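Local atomic coordinates of poly-beta-1,6-N-acetyl-D-glucosamine N-deacetylase (PDB entry 4U10), a protein that probably removes N-acetyl groups from poly-beta-1,6-N-acetyl-D-glucosamine, using a metal-binding polysaccharide deacetylase domain. Residues D75-Y85 with N122-M133. Numbering follows the deposited sequence.
Sequences DGYATMYNVIY and NVFVTWDQVREM. Unlike the reference sequence in segment 122-133: Asp128 (reference Glu). With ZN (zinc ion), chain C.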
loop_
_atom_site.group_PDB
_atom_site.type_symbol
_atom_site.label_atom_id
_atom_site.label_comp_id
_atom_site.label_asym_id
_atom_site.label_seq_id
_atom_site.Cartn_x
_atom_site.Cartn_y
_atom_site.Cartn_z
ATOM N N ASP A 75 -1.019 -3.120 3.614
ATOM C CA ASP A 75 -2.107 -3.499 4.514
ATOM C C ASP A 75 -1.765 -3.454 5.994
ATOM O O ASP A 75 -2.646 -3.224 6.786
ATOM C CB ASP A 75 -2.728 -4.872 4.222
ATOM C CG ASP A 75 -3.553 -4.877 3.010
ATOM O OD1 ASP A 75 -3.558 -3.912 2.233
ATOM O OD2 ASP A 75 -4.260 -5.881 2.845
ATOM N N GLY A 76 -0.495 -3.600 6.343
ATOM C CA GLY A 76 -0.091 -3.648 7.752
ATOM C C GLY A 76 0.100 -5.017 8.309
ATOM O O GLY A 76 0.162 -5.150 9.532
ATOM N N TYR A 77 0.216 -6.046 7.462
ATOM C CA TYR A 77 0.456 -7.437 8.029
ATOM C C TYR A 77 1.730 -7.530 8.827
ATOM O O TYR A 77 2.739 -6.985 8.401
ATOM C CB TYR A 77 0.461 -8.521 6.957
ATOM C CG TYR A 77 -0.797 -8.620 6.127
ATOM C CD1 TYR A 77 -2.038 -8.963 6.686
ATOM C CD2 TYR A 77 -0.755 -8.339 4.774
ATOM C CE1 TYR A 77 -3.176 -9.040 5.876
ATOM C CE2 TYR A 77 -1.851 -8.424 4.014
ATOM C CZ TYR A 77 -3.068 -8.771 4.557
ATOM O OH TYR A 77 -4.149 -8.845 3.665
ATOM N N ALA A 78 1.682 -8.250 9.974
ATOM C CA ALA A 78 2.828 -8.503 10.809
ATOM C C ALA A 78 4.019 -9.084 9.989
ATOM O O ALA A 78 5.180 -8.870 10.314
ATOM C CB ALA A 78 2.465 -9.408 11.996
ATOM N N THR A 79 3.741 -9.713 8.881
ATOM C CA THR A 79 4.801 -10.220 8.003
ATOM C C THR A 79 5.732 -9.156 7.476
ATOM O O THR A 79 6.834 -9.485 7.095
ATOM C CB THR A 79 4.257 -11.010 6.795
ATOM O OG1 THR A 79 3.334 -10.214 6.009
ATOM C CG2 THR A 79 3.643 -12.317 7.317
HETATM N N MSE A 80 5.258 -7.921 7.379
HETATM C CA MSE A 80 6.119 -6.779 7.038
HETATM C C MSE A 80 7.297 -6.725 7.953
HETATM O O MSE A 80 8.466 -6.585 7.532
HETATM C CB MSE A 80 5.333 -5.469 6.978
HETATM C CG MSE A 80 6.247 -4.298 6.615
HETATM SE SE MSE A 80 6.680 -4.364 4.713
HETATM C CE MSE A 80 8.321 -3.296 4.817
ATOM N N TYR A 81 7.038 -6.806 9.241
ATOM C CA TYR A 81 8.139 -6.752 10.178
ATOM C C TYR A 81 8.890 -8.058 10.323
ATOM O O TYR A 81 10.122 -8.030 10.479
ATOM C CB TYR A 81 7.611 -6.344 11.537
ATOM C CG TYR A 81 8.660 -6.135 12.621
ATOM C CD1 TYR A 81 9.354 -4.933 12.726
ATOM C CD2 TYR A 81 8.879 -7.099 13.593
ATOM C CE1 TYR A 81 10.291 -4.733 13.729
ATOM C CE2 TYR A 81 9.810 -6.891 14.610
ATOM C CZ TYR A 81 10.515 -5.723 14.666
ATOM O OH TYR A 81 11.412 -5.495 15.686
ATOM N N ASN A 82 8.157 -9.183 10.327
ATOM C CA ASN A 82 8.708 -10.505 10.640
ATOM C C ASN A 82 9.414 -11.249 9.500
ATOM O O ASN A 82 10.227 -12.127 9.767
ATOM C CB ASN A 82 7.623 -11.476 11.146
ATOM C CG ASN A 82 7.024 -11.037 12.447
ATOM O OD1 ASN A 82 7.690 -10.387 13.258
ATOM N ND2 ASN A 82 5.724 -11.313 12.638
ATOM N N VAL A 83 9.047 -10.959 8.260
ATOM C CA VAL A 83 9.508 -11.715 7.135
ATOM C C VAL A 83 10.152 -10.746 6.166
ATOM O O VAL A 83 11.307 -10.912 5.835
ATOM C CB VAL A 83 8.359 -12.469 6.449
ATOM C CG1 VAL A 83 8.832 -13.138 5.147
ATOM C CG2 VAL A 83 7.734 -13.491 7.402
ATOM N N ILE A 84 9.463 -9.677 5.808
ATOM C CA ILE A 84 9.938 -8.808 4.742
ATOM C C ILE A 84 11.130 -7.953 5.172
ATOM O O ILE A 84 12.129 -7.860 4.466
ATOM C CB ILE A 84 8.783 -7.945 4.229
ATOM C CG1 ILE A 84 7.753 -8.843 3.548
ATOM C CG2 ILE A 84 9.282 -6.920 3.223
ATOM C CD1 ILE A 84 6.356 -8.309 3.609
ATOM N N TYR A 85 11.015 -7.308 6.313
ATOM C CA TYR A 85 11.938 -6.279 6.718
ATOM C C TYR A 85 13.365 -6.805 6.835
ATOM O O TYR A 85 14.264 -6.222 6.259
ATOM C CB TYR A 85 11.373 -5.593 7.990
ATOM C CG TYR A 85 12.258 -4.583 8.649
ATOM C CD1 TYR A 85 12.728 -3.504 7.953
ATOM C CD2 TYR A 85 12.600 -4.697 10.020
ATOM C CE1 TYR A 85 13.561 -2.565 8.576
ATOM C CE2 TYR A 85 13.413 -3.766 10.647
ATOM C CZ TYR A 85 13.878 -2.713 9.929
ATOM O OH TYR A 85 14.677 -1.803 10.528
ATOM N N ASN A 122 -2.784 -9.513 16.120
ATOM C CA ASN A 122 -1.408 -9.760 15.606
ATOM C C ASN A 122 -1.306 -10.336 14.278
ATOM O O ASN A 122 -0.224 -10.665 13.816
ATOM C CB ASN A 122 -0.637 -10.621 16.498
ATOM C CG ASN A 122 -0.548 -10.038 17.848
ATOM O OD1 ASN A 122 0.059 -8.965 18.031
ATOM N ND2 ASN A 122 -1.143 -10.716 18.805
ATOM N N VAL A 123 -2.408 -10.347 13.575
ATOM C CA VAL A 123 -2.279 -10.369 12.160
ATOM C C VAL A 123 -1.495 -9.126 11.687
ATOM O O VAL A 123 -0.810 -9.223 10.651
ATOM C CB VAL A 123 -3.642 -10.481 11.489
ATOM C CG1 VAL A 123 -3.477 -10.430 9.966
ATOM C CG2 VAL A 123 -4.287 -11.798 11.918
ATOM N N PHE A 124 -1.553 -8.022 12.444
ATOM C CA PHE A 124 -0.948 -6.759 12.014
ATOM C C PHE A 124 0.165 -6.263 12.873
ATOM O O PHE A 124 0.244 -6.585 14.067
ATOM C CB PHE A 124 -2.034 -5.685 11.869
ATOM C CG PHE A 124 -3.150 -6.113 10.967
ATOM C CD1 PHE A 124 -2.980 -6.142 9.622
ATOM C CD2 PHE A 124 -4.347 -6.621 11.485
ATOM C CE1 PHE A 124 -3.990 -6.612 8.782
ATOM C CE2 PHE A 124 -5.363 -7.083 10.654
ATOM C CZ PHE A 124 -5.188 -7.080 9.310
ATOM N N VAL A 125 1.006 -5.430 12.291
ATOM C CA VAL A 125 2.104 -4.795 13.025
ATOM C C VAL A 125 1.620 -3.945 14.225
ATOM O O VAL A 125 0.481 -3.544 14.265
ATOM C CB VAL A 125 3.031 -3.915 12.130
ATOM C CG1 VAL A 125 3.820 -4.741 11.107
ATOM C CG2 VAL A 125 2.282 -2.786 11.456
ATOM N N THR A 126 2.520 -3.682 15.158
ATOM C CA THR A 126 2.352 -2.655 16.202
ATOM C C THR A 126 3.072 -1.378 15.739
ATOM O O THR A 126 3.953 -1.428 14.913
ATOM C CB THR A 126 2.946 -3.135 17.550
ATOM O OG1 THR A 126 4.370 -3.254 17.474
ATOM C CG2 THR A 126 2.410 -4.483 17.979
ATOM N N TRP A 127 2.727 -0.247 16.297
ATOM C CA TRP A 127 3.392 1.000 15.951
ATOM C C TRP A 127 4.888 1.086 16.292
ATOM O O TRP A 127 5.629 1.799 15.603
ATOM C CB TRP A 127 2.666 2.165 16.602
ATOM C CG TRP A 127 1.334 2.534 15.980
ATOM C CD1 TRP A 127 0.109 2.464 16.573
ATOM C CD2 TRP A 127 1.118 3.047 14.677
ATOM N NE1 TRP A 127 -0.841 2.938 15.746
ATOM C CE2 TRP A 127 -0.274 3.273 14.550
ATOM C CE3 TRP A 127 1.953 3.288 13.573
ATOM C CZ2 TRP A 127 -0.857 3.777 13.376
ATOM C CZ3 TRP A 127 1.391 3.795 12.398
ATOM C CH2 TRP A 127 -0.017 4.044 12.310
ATOM N N ASP A 128 5.304 0.386 17.368
ATOM C CA ASP A 128 6.717 0.240 17.739
ATOM C C ASP A 128 7.447 -0.361 16.563
ATOM O O ASP A 128 8.449 0.142 16.158
ATOM C CB ASP A 128 6.944 -0.693 18.960
ATOM C CG ASP A 128 6.212 -0.205 20.253
ATOM O OD1 ASP A 128 6.230 1.030 20.593
ATOM O OD2 ASP A 128 5.591 -1.069 20.941
ATOM N N GLN A 129 6.906 -1.426 15.998
ATOM C CA GLN A 129 7.515 -2.047 14.811
ATOM C C GLN A 129 7.621 -1.127 13.620
ATOM O O GLN A 129 8.606 -1.156 12.880
ATOM C CB GLN A 129 6.709 -3.281 14.500
ATOM C CG GLN A 129 6.942 -4.400 15.442
ATOM C CD GLN A 129 5.932 -5.532 15.310
ATOM O OE1 GLN A 129 4.877 -5.374 14.757
ATOM N NE2 GLN A 129 6.297 -6.697 15.787
ATOM N N VAL A 130 6.618 -0.266 13.430
ATOM C CA VAL A 130 6.603 0.678 12.327
ATOM C C VAL A 130 7.658 1.754 12.526
ATOM O O VAL A 130 8.371 2.130 11.531
ATOM C CB VAL A 130 5.245 1.368 12.202
ATOM C CG1 VAL A 130 5.253 2.409 11.081
ATOM C CG2 VAL A 130 4.131 0.350 12.016
ATOM N N ARG A 131 7.732 2.288 13.768
ATOM C CA ARG A 131 8.822 3.243 14.121
ATOM C C ARG A 131 10.234 2.706 13.855
ATOM O O ARG A 131 11.041 3.403 13.272
ATOM C CB ARG A 131 8.707 3.730 15.586
ATOM C CG ARG A 131 7.782 4.933 15.773
ATOM C CD ARG A 131 7.876 5.435 17.223
ATOM N NE ARG A 131 7.359 4.427 18.149
ATOM C CZ ARG A 131 6.085 4.290 18.450
ATOM N NH1 ARG A 131 5.178 5.118 17.895
ATOM N NH2 ARG A 131 5.672 3.326 19.287
ATOM N N GLU A 132 10.516 1.482 14.267
ATOM C CA GLU A 132 11.822 0.864 14.002
ATOM C C GLU A 132 12.137 0.791 12.489
ATOM O O GLU A 132 13.253 1.118 12.038
ATOM C CB GLU A 132 11.884 -0.532 14.638
ATOM C CG GLU A 132 13.240 -1.184 14.545
ATOM C CD GLU A 132 13.253 -2.641 14.992
ATOM O OE1 GLU A 132 12.451 -3.054 15.871
ATOM O OE2 GLU A 132 14.101 -3.414 14.471
HETATM N N MSE A 133 11.158 0.377 11.713
HETATM C CA MSE A 133 11.325 0.258 10.260
HETATM C C MSE A 133 11.556 1.579 9.625
HETATM O O MSE A 133 12.370 1.688 8.742
HETATM C CB MSE A 133 10.090 -0.414 9.584
HETATM C CG MSE A 133 10.174 -1.897 9.871
HETATM SE SE MSE A 133 8.818 -3.035 9.062
HETATM C CE MSE A 133 7.224 -2.340 9.951
HETATM ZN ZN ZN C . -4.868 -3.249 1.028
HETATM O O HOH W 1 15.698 -2.812 12.614
HETATM O O HOH W 2 -4.819 -3.343 -0.846
#
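Tyr77 and Phe124 form a single beta bridge in the polysaccharide deacetylase (NodB) domain, joining the loop that follows the zinc ligand Asp75 to the one leading into helix 127-135. Two backbone hydrogen bonds flank it, Val125 N to Gly76 O at 2.9 Å and Ala78 N to Val123 O at 2.8 Å. The Tyr77 and Phe124 rings lie side by side, nearly parallel but slid apart, with Val123 CG1 at the edge of the tyrosine. Beyond the bridge, the axes of segments 79-85 and 127-133 differ by 42° in direction. With CG anti to the backbone N (chi1 -176°), Tyr81 reaches across to the second helix, where Gln129 CG sits 3.5 Å above the centre of the Tyr81 ring in a CH-pi contact. A capping box with Thr126 fixes the Gln129 amide: OE1 accepts from Thr126 N, and Thr126 OG1 weakly from Gln129 N. The Tyr81 hydroxyl donates to Glu132 OE1 at 2.7 Å, syn but well out of the carboxylate plane, and a water links Glu132 OE2 to Tyr85 OH. In selenomethionine Met133, chi1 of -76° lays CG over the centre of the Tyr85 ring; SE lies at the edge of Tyr81 and oblique to Tyr85, a Met-aromatic contact with each. Near the bridge, Asp75 OD1 binds zinc at 1.9 Å, alongside His144 NE2, His149 NE2 and a water.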